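Side-chain contacts in D-alanyl-lipoteichoic acid synthetase (Streptococcus pneumoniae, PDB 3BMA), which probably takes part in the D-alanylation of lipoteichoic acid at the cell membrane: residues V299-K302 against W303-A307; K254-L257 against K258-K261; K230-A233 against E234-S238; R322-L325 against E326-F330. The protein carries 1 engineered substitution. All blocks are in the same frame, centred on the assembly; numbering follows the deposited sequence.

Contact 1 (V299-K302 against W303-A307); sequences VNKK and WMDYA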
loop_
_atom_site.group_PDB
_atom_site.type_symbol
_atom_site.label_atom_id
_atom_site.label_comp_id
_atom_site.label_asym_id
_atom_site.label_seq_id
_atom_site.Cartn_x
_atom_site.Cartn_y
_atom_site.Cartn_z
ATOM N N VAL C 299 -25.284 -16.133 -44.962
ATOM C CA VAL C 299 -26.193 -17.131 -44.417
ATOM C C VAL C 299 -26.550 -18.051 -45.590
ATOM O O VAL C 299 -26.543 -17.611 -46.741
ATOM C CB VAL C 299 -27.442 -16.463 -43.763
ATOM C CG1 VAL C 299 -28.506 -17.482 -43.374
ATOM C CG2 VAL C 299 -27.033 -15.674 -42.532
ATOM N N ASN C 300 -26.787 -19.330 -45.298
ATOM C CA ASN C 300 -27.322 -20.292 -46.263
ATOM C C ASN C 300 -28.586 -19.721 -46.927
ATOM O O ASN C 300 -29.558 -19.399 -46.238
ATOM C CB ASN C 300 -27.609 -21.618 -45.540
ATOM C CG ASN C 300 -27.880 -22.781 -46.489
ATOM O OD1 ASN C 300 -28.805 -22.744 -47.299
ATOM N ND2 ASN C 300 -27.092 -23.841 -46.355
ATOM N N LYS C 301 -28.544 -19.573 -48.253
ATOM C CA LYS C 301 -29.633 -18.940 -49.019
ATOM C C LYS C 301 -30.904 -19.785 -49.041
ATOM O O LYS C 301 -32.012 -19.244 -48.954
ATOM C CB LYS C 301 -29.178 -18.605 -50.445
ATOM C CG LYS C 301 -30.192 -17.820 -51.288
ATOM C CD LYS C 301 -29.597 -17.336 -52.607
ATOM C CE LYS C 301 -29.228 -15.852 -52.567
ATOM N NZ LYS C 301 -28.138 -15.516 -51.601
ATOM N N LYS C 302 -30.731 -21.105 -49.142
ATOM C CA LYS C 302 -31.863 -22.031 -49.116
ATOM C C LYS C 302 -32.532 -22.048 -47.746
ATOM O O LYS C 302 -33.743 -22.274 -47.646
ATOM C CB LYS C 302 -31.443 -23.441 -49.540
ATOM C CG LYS C 302 -31.322 -23.611 -51.049
ATOM C CD LYS C 302 -31.230 -25.074 -51.452
ATOM C CE LYS C 302 -31.086 -25.216 -52.960
ATOM N NZ LYS C 302 -30.993 -26.639 -53.382
ATOM N N TRP C 303 -31.744 -21.789 -46.704
ATOM C CA TRP C 303 -32.257 -21.647 -45.350
ATOM C C TRP C 303 -32.991 -20.325 -45.182
ATOM O O TRP C 303 -34.076 -20.287 -44.600
ATOM C CB TRP C 303 -31.125 -21.754 -44.326
ATOM C CG TRP C 303 -31.456 -21.171 -42.977
ATOM C CD1 TRP C 303 -30.945 -20.028 -42.433
ATOM C CD2 TRP C 303 -32.388 -21.692 -42.015
ATOM N NE1 TRP C 303 -31.488 -19.808 -41.188
ATOM C CE2 TRP C 303 -32.378 -20.813 -40.907
ATOM C CE3 TRP C 303 -33.228 -22.817 -41.980
ATOM C CZ2 TRP C 303 -33.176 -21.021 -39.774
ATOM C CZ3 TRP C 303 -34.019 -23.024 -40.855
ATOM C CH2 TRP C 303 -33.987 -22.128 -39.767
ATOM N N MET C 304 -32.396 -19.250 -45.695
ATOM C CA MET C 304 -32.938 -17.906 -45.504
ATOM C C MET C 304 -34.211 -17.650 -46.327
ATOM O O MET C 304 -35.041 -16.822 -45.945
ATOM C CB MET C 304 -31.848 -16.831 -45.687
ATOM C CG MET C 304 -31.754 -16.131 -47.035
ATOM S SD MET C 304 -30.585 -14.744 -46.952
ATOM C CE MET C 304 -29.046 -15.604 -47.146
ATOM N N ASP C 305 -34.356 -18.374 -47.438
ATOM C CA ASP C 305 -35.595 -18.383 -48.218
ATOM C C ASP C 305 -36.700 -19.107 -47.455
ATOM O O ASP C 305 -37.855 -18.679 -47.474
ATOM C CB ASP C 305 -35.383 -19.051 -49.583
ATOM C CG ASP C 305 -34.613 -18.173 -50.562
ATOM O OD1 ASP C 305 -34.542 -16.941 -50.357
ATOM O OD2 ASP C 305 -34.081 -18.725 -51.549
ATOM N N TYR C 306 -36.328 -20.199 -46.787
ATOM C CA TYR C 306 -37.256 -20.976 -45.964
ATOM C C TYR C 306 -37.677 -20.216 -44.707
ATOM O O TYR C 306 -38.864 -20.164 -44.382
ATOM C CB TYR C 306 -36.650 -22.336 -45.586
ATOM C CG TYR C 306 -37.628 -23.273 -44.903
ATOM C CD1 TYR C 306 -38.540 -24.021 -45.650
ATOM C CD2 TYR C 306 -37.644 -23.412 -43.512
ATOM C CE1 TYR C 306 -39.444 -24.883 -45.031
ATOM C CE2 TYR C 306 -38.546 -24.270 -42.884
ATOM C CZ TYR C 306 -39.443 -25.001 -43.650
ATOM O OH TYR C 306 -40.335 -25.852 -43.043
ATOM N N ALA C 307 -36.700 -19.631 -44.013
ATOM C CA ALA C 307 -36.942 -18.923 -42.756
ATOM C C ALA C 307 -37.464 -17.500 -42.944
ATOM O O ALA C 307 -37.955 -16.893 -41.995
ATOM C CB ALA C 307 -35.688 -18.921 -41.894
#
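N300 and W303 meet where the chain turns from a loop into helix 301-307, V299-K302 supplying the entry and W303-A307 the first turns. The main-chain ladder starts at once: M304 N donates to N300 O and D305 N to K301 O, both at 2.9 Å, while the next bond, Y306 N to K302 O, is weak. N300 occupies the N-cap. Its CG lies anti to the backbone N (chi1 -167°), which swings OD1 back over the first turn to accept from W303 N at 3.1 Å; the donor sits 35° out of the carbonyl plane. The other end of the same amide is held by M242, whose O accepts from N300 ND2, so both polar ends of the side chain are fixed. V299 CG1 comes in plane against the edge of the W303 indole, 3.6 Å from CD1, and A307 CB lies over the rim of one face. M304 doubles back toward the loop, its chain bending at the sulfur to bring CE 3.8 Å from V299 CB. K301 CG passes 4.0 Å from D305 OD2, but the charged ends stay well apart. The Y306 ring extends beyond the turn, and its OH bonds to L257 O. Together these contacts make an asparagine N-cap with a hydrophobic staple between V299 and M304, at the start of the helix that follows strand 291-296.

Contact 2 (K254-L257 against K258-K261); sequences KKDL and KKLK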
loop_
_atom_site.group_PDB
_atom_site.type_symbol
_atom_site.label_atom_id
_atom_site.label_comp_id
_atom_site.label_asym_id
_atom_site.label_seq_id
_atom_site.Cartn_x
_atom_site.Cartn_y
_atom_site.Cartn_z
ATOM N N LYS C 254 -34.068 -30.394 -37.772
ATOM C CA LYS C 254 -34.934 -31.517 -38.184
ATOM C C LYS C 254 -36.336 -31.530 -37.568
ATOM O O LYS C 254 -37.329 -31.456 -38.295
ATOM C CB LYS C 254 -34.242 -32.862 -37.927
ATOM C CG LYS C 254 -34.960 -34.076 -38.512
ATOM C CD LYS C 254 -34.306 -35.387 -38.073
ATOM C CE LYS C 254 -34.517 -35.661 -36.582
ATOM N NZ LYS C 254 -33.967 -36.982 -36.166
ATOM N N LYS C 255 -36.412 -31.616 -36.241
ATOM C CA LYS C 255 -37.706 -31.714 -35.557
ATOM C C LYS C 255 -38.421 -30.366 -35.370
ATOM O O LYS C 255 -39.629 -30.332 -35.120
ATOM C CB LYS C 255 -37.593 -32.479 -34.225
ATOM C CG LYS C 255 -36.784 -31.787 -33.123
ATOM C CD LYS C 255 -35.347 -32.302 -33.040
ATOM C CE LYS C 255 -35.270 -33.659 -32.344
ATOM N NZ LYS C 255 -33.865 -34.129 -32.218
ATOM N N ASP C 256 -37.678 -29.268 -35.504
ATOM C CA ASP C 256 -38.243 -27.920 -35.374
ATOM C C ASP C 256 -38.682 -27.323 -36.716
ATOM O O ASP C 256 -39.196 -26.204 -36.761
ATOM C CB ASP C 256 -37.244 -26.982 -34.683
ATOM C CG ASP C 256 -37.121 -27.244 -33.189
ATOM O OD1 ASP C 256 -36.932 -26.267 -32.433
ATOM O OD2 ASP C 256 -37.209 -28.418 -32.767
ATOM N N LEU C 257 -38.501 -28.093 -37.791
ATOM C CA LEU C 257 -38.701 -27.639 -39.177
ATOM C C LEU C 257 -40.085 -27.050 -39.485
ATOM O O LEU C 257 -40.211 -26.174 -40.343
ATOM C CB LEU C 257 -38.360 -28.780 -40.150
ATOM C CG LEU C 257 -38.249 -28.530 -41.660
ATOM C CD1 LEU C 257 -36.972 -29.133 -42.215
ATOM C CD2 LEU C 257 -39.470 -29.065 -42.402
ATOM N N LYS C 258 -41.105 -27.525 -38.777
ATOM C CA LYS C 258 -42.476 -27.046 -38.957
ATOM C C LYS C 258 -42.650 -25.583 -38.534
ATOM O O LYS C 258 -43.246 -24.793 -39.268
ATOM C CB LYS C 258 -43.463 -27.950 -38.209
ATOM C CG LYS C 258 -43.575 -29.364 -38.786
ATOM C CD LYS C 258 -44.168 -30.353 -37.784
ATOM C CE LYS C 258 -45.686 -30.247 -37.694
ATOM N NZ LYS C 258 -46.240 -31.160 -36.657
ATOM N N LYS C 259 -42.114 -25.228 -37.367
ATOM C CA LYS C 259 -42.257 -23.868 -36.836
ATOM C C LYS C 259 -41.208 -22.879 -37.363
ATOM O O LYS C 259 -41.384 -21.661 -37.247
ATOM C CB LYS C 259 -42.290 -23.868 -35.300
ATOM C CG LYS C 259 -40.996 -24.286 -34.615
ATOM C CD LYS C 259 -41.037 -23.946 -33.136
ATOM C CE LYS C 259 -39.738 -24.316 -32.444
ATOM N NZ LYS C 259 -39.748 -23.931 -31.005
ATOM N N LEU C 260 -40.135 -23.410 -37.951
ATOM C CA LEU C 260 -39.035 -22.594 -38.479
ATOM C C LEU C 260 -39.370 -21.885 -39.796
ATOM O O LEU C 260 -38.659 -20.963 -40.198
ATOM C CB LEU C 260 -37.761 -23.438 -38.642
ATOM C CG LEU C 260 -36.966 -23.849 -37.396
ATOM C CD1 LEU C 260 -35.866 -24.840 -37.765
ATOM C CD2 LEU C 260 -36.386 -22.643 -36.653
ATOM N N LYS C 261 -40.440 -22.331 -40.459
ATOM C CA LYS C 261 -40.949 -21.709 -41.685
ATOM C C LYS C 261 -41.466 -20.297 -41.409
ATOM O O LYS C 261 -42.342 -20.102 -40.559
ATOM C CB LYS C 261 -42.054 -22.582 -42.296
ATOM C CG LYS C 261 -42.788 -21.991 -43.502
ATOM C CD LYS C 261 -42.080 -22.302 -44.816
ATOM C CE LYS C 261 -43.058 -22.355 -45.987
ATOM N NZ LYS C 261 -43.681 -21.035 -46.280
#
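D256 O faces the turn formed by K258-K261, accepting from L260 N at 3.2 Å in the carbonyl plane and, more weakly, from K259 N, while the chain coils through one irregular turn without a regular helix. The D256 side chain runs alongside that of K259, both pointing the same way. K259 CG stands between its own backbone N and carbonyl carbon (chi1 67°), and the chain is extended from there, so its last carbon reaches the carboxylate: CE lies 3.4 Å from D256 OD1. The ammonium itself stops farther off, NZ being 3.9 Å from OD1 in a long salt bridge, an attraction that is probably modest at this surface. L260 packs against the same carbonyl. Its CG sits 3.3 Å from D256 O and partly covers that oxygen with hydrocarbon; separately, its CD1 touches D256 CB at 4.0 Å. Beyond the turn, L260 packs on I253 and on W303, and L257 rests on Y249. The two leucines thus join this loop to helices 246-253 and 301-307, while the lysines stay exposed. The i+4 to i bond from L260 N to D256 O makes an isolated helical turn in the loop after helix 246-253, with 258-260 in helical angles but without the regular bonds.

Contact 3 (K230-A233 against E234-S238); sequences KADA and EKNTS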
loop_
_atom_site.group_PDB
_atom_site.type_symbol
_atom_site.label_atom_id
_atom_site.label_comp_id
_atom_site.label_asym_id
_atom_site.label_seq_id
_atom_site.Cartn_x
_atom_site.Cartn_y
_atom_site.Cartn_z
ATOM N N LYS C 230 -15.015 -31.520 -52.199
ATOM C CA LYS C 230 -16.322 -31.705 -52.855
ATOM C C LYS C 230 -16.930 -33.063 -52.518
ATOM O O LYS C 230 -18.129 -33.162 -52.268
ATOM C CB LYS C 230 -16.175 -31.601 -54.379
ATOM C CG LYS C 230 -17.449 -31.314 -55.165
ATOM C CD LYS C 230 -17.524 -29.845 -55.558
ATOM C CE LYS C 230 -18.125 -29.659 -56.947
ATOM N NZ LYS C 230 -19.587 -29.928 -56.990
ATOM N N ALA C 231 -16.088 -34.099 -52.518
ATOM C CA ALA C 231 -16.514 -35.480 -52.277
ATOM C C ALA C 231 -16.876 -35.731 -50.817
ATOM O O ALA C 231 -17.745 -36.554 -50.522
ATOM C CB ALA C 231 -15.435 -36.457 -52.736
ATOM N N ASP C 232 -16.196 -35.025 -49.917
ATOM C CA ASP C 232 -16.478 -35.074 -48.485
ATOM C C ASP C 232 -17.817 -34.400 -48.185
ATOM O O ASP C 232 -18.604 -34.893 -47.376
ATOM C CB ASP C 232 -15.343 -34.393 -47.705
ATOM C CG ASP C 232 -15.529 -34.462 -46.193
ATOM O OD1 ASP C 232 -15.910 -35.537 -45.678
ATOM O OD2 ASP C 232 -15.277 -33.439 -45.517
ATOM N N ALA C 233 -18.068 -33.284 -48.863
ATOM C CA ALA C 233 -19.274 -32.487 -48.668
ATOM C C ALA C 233 -20.536 -33.145 -49.236
ATOM O O ALA C 233 -21.608 -33.019 -48.651
ATOM C CB ALA C 233 -19.085 -31.094 -49.251
ATOM N N GLU C 234 -20.400 -33.838 -50.367
ATOM C CA GLU C 234 -21.510 -34.582 -50.977
ATOM C C GLU C 234 -21.918 -35.773 -50.115
ATOM O O GLU C 234 -23.101 -36.103 -50.018
ATOM C CB GLU C 234 -21.130 -35.074 -52.376
ATOM C CG GLU C 234 -21.180 -34.005 -53.461
ATOM C CD GLU C 234 -20.412 -34.392 -54.719
ATOM O OE1 GLU C 234 -19.541 -35.289 -54.651
ATOM O OE2 GLU C 234 -20.677 -33.788 -55.781
ATOM N N LYS C 235 -20.919 -36.401 -49.495
ATOM C CA LYS C 235 -21.098 -37.548 -48.605
ATOM C C LYS C 235 -21.757 -37.147 -47.282
ATOM O O LYS C 235 -22.444 -37.954 -46.653
ATOM C CB LYS C 235 -19.733 -38.189 -48.336
ATOM C CG LYS C 235 -19.755 -39.628 -47.844
ATOM C CD LYS C 235 -18.362 -40.243 -47.949
ATOM C CE LYS C 235 -18.275 -41.593 -47.250
ATOM N NZ LYS C 235 -18.173 -41.455 -45.769
ATOM N N ASN C 236 -21.549 -35.896 -46.875
ATOM C CA ASN C 236 -21.999 -35.415 -45.567
ATOM C C ASN C 236 -23.142 -34.390 -45.575
ATOM O O ASN C 236 -23.436 -33.777 -44.548
ATOM C CB ASN C 236 -20.803 -34.893 -44.766
ATOM C CG ASN C 236 -19.901 -36.008 -44.285
ATOM O OD1 ASN C 236 -20.186 -36.660 -43.282
ATOM N ND2 ASN C 236 -18.807 -36.236 -44.998
ATOM N N THR C 237 -23.775 -34.202 -46.732
ATOM C CA THR C 237 -24.996 -33.393 -46.833
ATOM C C THR C 237 -26.146 -34.244 -47.386
ATOM O O THR C 237 -26.977 -33.765 -48.165
ATOM C CB THR C 237 -24.799 -32.123 -47.707
ATOM O OG1 THR C 237 -24.336 -32.497 -49.010
ATOM C CG2 THR C 237 -23.802 -31.151 -47.067
ATOM N N SER C 238 -26.187 -35.504 -46.954
ATOM C CA SER C 238 -27.113 -36.511 -47.480
ATOM C C SER C 238 -28.564 -36.326 -47.034
ATOM O O SER C 238 -29.470 -36.315 -47.870
ATOM C CB SER C 238 -26.639 -37.920 -47.106
ATOM O OG SER C 238 -25.319 -38.161 -47.560
HETATM O O HOH W 1 -19.109 -37.823 -52.772
#
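The C-terminal end of helix 222-235 is closed here by side chains that fold back onto its last carbonyls: those of N236 and T237 cap the carbonyls of D232 and A233. N236 is the first residue to leave helical backbone angles. Its CG stands anti to the carbonyl carbon (chi1 -72°), and the amide turns back onto the last turn so that ND2 donates to D232 O at 2.7 Å. This bond is nearly straight, with an N-H...O angle of 167°, and the oxygen lies in the plane of the N236 amide. D232 OD1 is also near, but its contact with ND2 is badly angled, the carboxylate and amide planes standing 70° apart; the other oxygen, OD2, accepts from W354 NE1. The backbone N of N236 adds only weak bonds to D232 O and A233 O. A233 O is gripped more firmly by the T237 hydroxyl, whose OG1 donates to it at 2.8 Å, while T237 CG2 also lies against this oxygen. A turn earlier, E234 N donates to K230 O at 3.0 Å. E234 extends back along the helix and brings OE2 to 4.2 Å from K230 NZ, beyond a salt bridge, so any attraction between the charges is likely to be mild. A233 and T237 pack on F344, and A233 also on W354, placing this helix end against the loop that carries those two aromatics. A water donates to both A231 O, at 2.9 Å, and E234 OE1, at 3.2 Å.

Contact 4 (R322-L325 against E326-F330); sequences RYQL and ESQGF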
loop_
_atom_site.group_PDB
_atom_site.type_symbol
_atom_site.label_atom_id
_atom_site.label_comp_id
_atom_site.label_asym_id
_atom_site.label_seq_id
_atom_site.Cartn_x
_atom_site.Cartn_y
_atom_site.Cartn_z
ATOM N N ARG C 322 -19.424 -2.400 -43.423
ATOM C CA ARG C 322 -18.358 -1.950 -44.316
ATOM C C ARG C 322 -18.073 -0.456 -44.196
ATOM O O ARG C 322 -16.923 -0.047 -44.280
ATOM C CB ARG C 322 -18.679 -2.307 -45.766
ATOM C CG ARG C 322 -18.489 -3.785 -46.131
ATOM C CD ARG C 322 -18.604 -3.978 -47.638
ATOM N NE ARG C 322 -17.450 -3.413 -48.338
ATOM C CZ ARG C 322 -16.613 -4.108 -49.105
ATOM N NH1 ARG C 322 -16.802 -5.401 -49.311
ATOM N NH2 ARG C 322 -15.589 -3.501 -49.685
ATOM N N TYR C 323 -19.113 0.347 -43.981
ATOM C CA TYR C 323 -18.933 1.785 -43.792
ATOM C C TYR C 323 -18.139 2.110 -42.529
ATOM O O TYR C 323 -17.253 2.957 -42.562
ATOM C CB TYR C 323 -20.267 2.532 -43.787
ATOM C CG TYR C 323 -20.101 4.027 -43.603
ATOM C CD1 TYR C 323 -19.622 4.829 -44.644
ATOM C CD2 TYR C 323 -20.405 4.640 -42.385
ATOM C CE1 TYR C 323 -19.455 6.197 -44.479
ATOM C CE2 TYR C 323 -20.242 6.011 -42.209
ATOM C CZ TYR C 323 -19.769 6.782 -43.260
ATOM O OH TYR C 323 -19.606 8.135 -43.092
ATOM N N GLN C 324 -18.458 1.425 -41.431
ATOM C CA GLN C 324 -17.751 1.600 -40.159
ATOM C C GLN C 324 -16.267 1.259 -40.291
ATOM O O GLN C 324 -15.410 1.962 -39.755
ATOM C CB GLN C 324 -18.397 0.746 -39.065
ATOM C CG GLN C 324 -17.928 1.097 -37.652
ATOM C CD GLN C 324 -18.722 0.400 -36.561
ATOM O OE1 GLN C 324 -19.646 -0.373 -36.833
ATOM N NE2 GLN C 324 -18.364 0.675 -35.314
ATOM N N LEU C 325 -15.977 0.188 -41.023
ATOM C CA LEU C 325 -14.605 -0.224 -41.287
ATOM C C LEU C 325 -13.897 0.753 -42.225
ATOM O O LEU C 325 -12.890 1.356 -41.848
ATOM C CB LEU C 325 -14.566 -1.639 -41.874
ATOM C CG LEU C 325 -15.267 -2.792 -41.151
ATOM C CD1 LEU C 325 -15.085 -4.090 -41.927
ATOM C CD2 LEU C 325 -14.759 -2.947 -39.727
ATOM N N GLU C 326 -14.450 0.924 -43.426
ATOM C CA GLU C 326 -13.786 1.659 -44.509
ATOM C C GLU C 326 -13.669 3.166 -44.313
ATOM O O GLU C 326 -12.685 3.760 -44.755
ATOM C CB GLU C 326 -14.428 1.342 -45.861
ATOM C CG GLU C 326 -14.014 -0.010 -46.402
ATOM C CD GLU C 326 -14.778 -0.425 -47.642
ATOM O OE1 GLU C 326 -16.027 -0.453 -47.606
ATOM O OE2 GLU C 326 -14.118 -0.742 -48.654
ATOM N N SER C 327 -14.643 3.782 -43.643
ATOM C CA SER C 327 -14.581 5.225 -43.375
ATOM C C SER C 327 -13.526 5.570 -42.329
ATOM O O SER C 327 -13.202 6.739 -42.122
ATOM C CB SER C 327 -15.945 5.789 -42.961
ATOM O OG SER C 327 -16.305 5.372 -41.658
ATOM N N GLN C 328 -12.996 4.539 -41.678
ATOM C CA GLN C 328 -11.976 4.697 -40.656
ATOM C C GLN C 328 -10.617 4.189 -41.132
ATOM O O GLN C 328 -9.613 4.367 -40.450
ATOM C CB GLN C 328 -12.401 3.976 -39.380
ATOM C CG GLN C 328 -13.563 4.631 -38.664
ATOM C CD GLN C 328 -13.875 3.969 -37.340
ATOM O OE1 GLN C 328 -13.603 4.530 -36.279
ATOM N NE2 GLN C 328 -14.447 2.768 -37.393
ATOM N N GLY C 329 -10.596 3.550 -42.298
ATOM C CA GLY C 329 -9.351 3.142 -42.934
ATOM C C GLY C 329 -9.114 1.646 -42.986
ATOM O O GLY C 329 -8.022 1.210 -43.343
ATOM N N PHE C 330 -10.128 0.862 -42.624
ATOM C CA PHE C 330 -10.020 -0.596 -42.613
ATOM C C PHE C 330 -10.596 -1.102 -43.926
ATOM O O PHE C 330 -11.816 -1.179 -44.083
ATOM C CB PHE C 330 -10.788 -1.208 -41.428
ATOM C CG PHE C 330 -10.226 -0.851 -40.074
ATOM C CD1 PHE C 330 -9.237 -1.639 -39.489
ATOM C CD2 PHE C 330 -10.702 0.255 -39.375
ATOM C CE1 PHE C 330 -8.711 -1.318 -38.234
ATOM C CE2 PHE C 330 -10.186 0.583 -38.121
ATOM C CZ PHE C 330 -9.191 -0.206 -37.550
#
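R322 and E326 lie side by side, one turn apart near the end of helix 311-326, and pair through a two-point salt bridge: NH2 donates to OE2 at 3.3 Å, and NE makes a weak bond to OE1. The planes of guanidinium and carboxylate are 63° apart, and OE2 is met from above the carboxylate plane, not in it. R322 NH1 has a second acidic partner, D335, on strand 333-335. At Y323 the carbonyl oxygen takes two donors from S327, its backbone N and its hydroxyl, which arrive from opposite faces of its plane. S327 OG reaches Y323 O at 2.7 Å because it stands between the serine's own N and carbonyl carbon (chi1 72°). The same residue turns CB over one face of the Y323 ring, a CH-pi contact with CB 4.0 Å from the centroid. The chain then leaves the helix through a Schellman motif, closed round G329 (phi 111°) by the bond from F330 N to L325 O at 2.9 Å. Q324 O accepts from Q328 NE2 at 2.7 Å, the two side chains lying side by side; the Q324 amide itself is held by Y275, Q279 and W388, and Q328 OE1 by Q279 and N380. L325 O also receives Q328 N, from the face of its carbonyl plane opposite to F330 N. It lies in plane at the edge of the F330 ring, and L325 CB packs 3.8 Å from F330 CB.

Overall arrangement
Along the chain the order is contact 3, contact 2, contact 1, contact 4. Contacts 1 and 2, their centres about 13 Å apart, touch through packing and a hydrogen bond, so the loop after helix 246-253 is laid against helix 301-307. Contact 3, at the end of helix 222-235, has its centre about 19 Å from that of contact 1 without touching it. Contact 4 lies farther away, about 28 Å from contact 1 between centres, although helices 301-307 and 311-326 are consecutive. These two helices join strands 291-296 and 333-335, neighbours in the parallel five-stranded sheet, so contacts 1 and 4 mark the start and finish of the helical part of one beta-alpha-beta crossover.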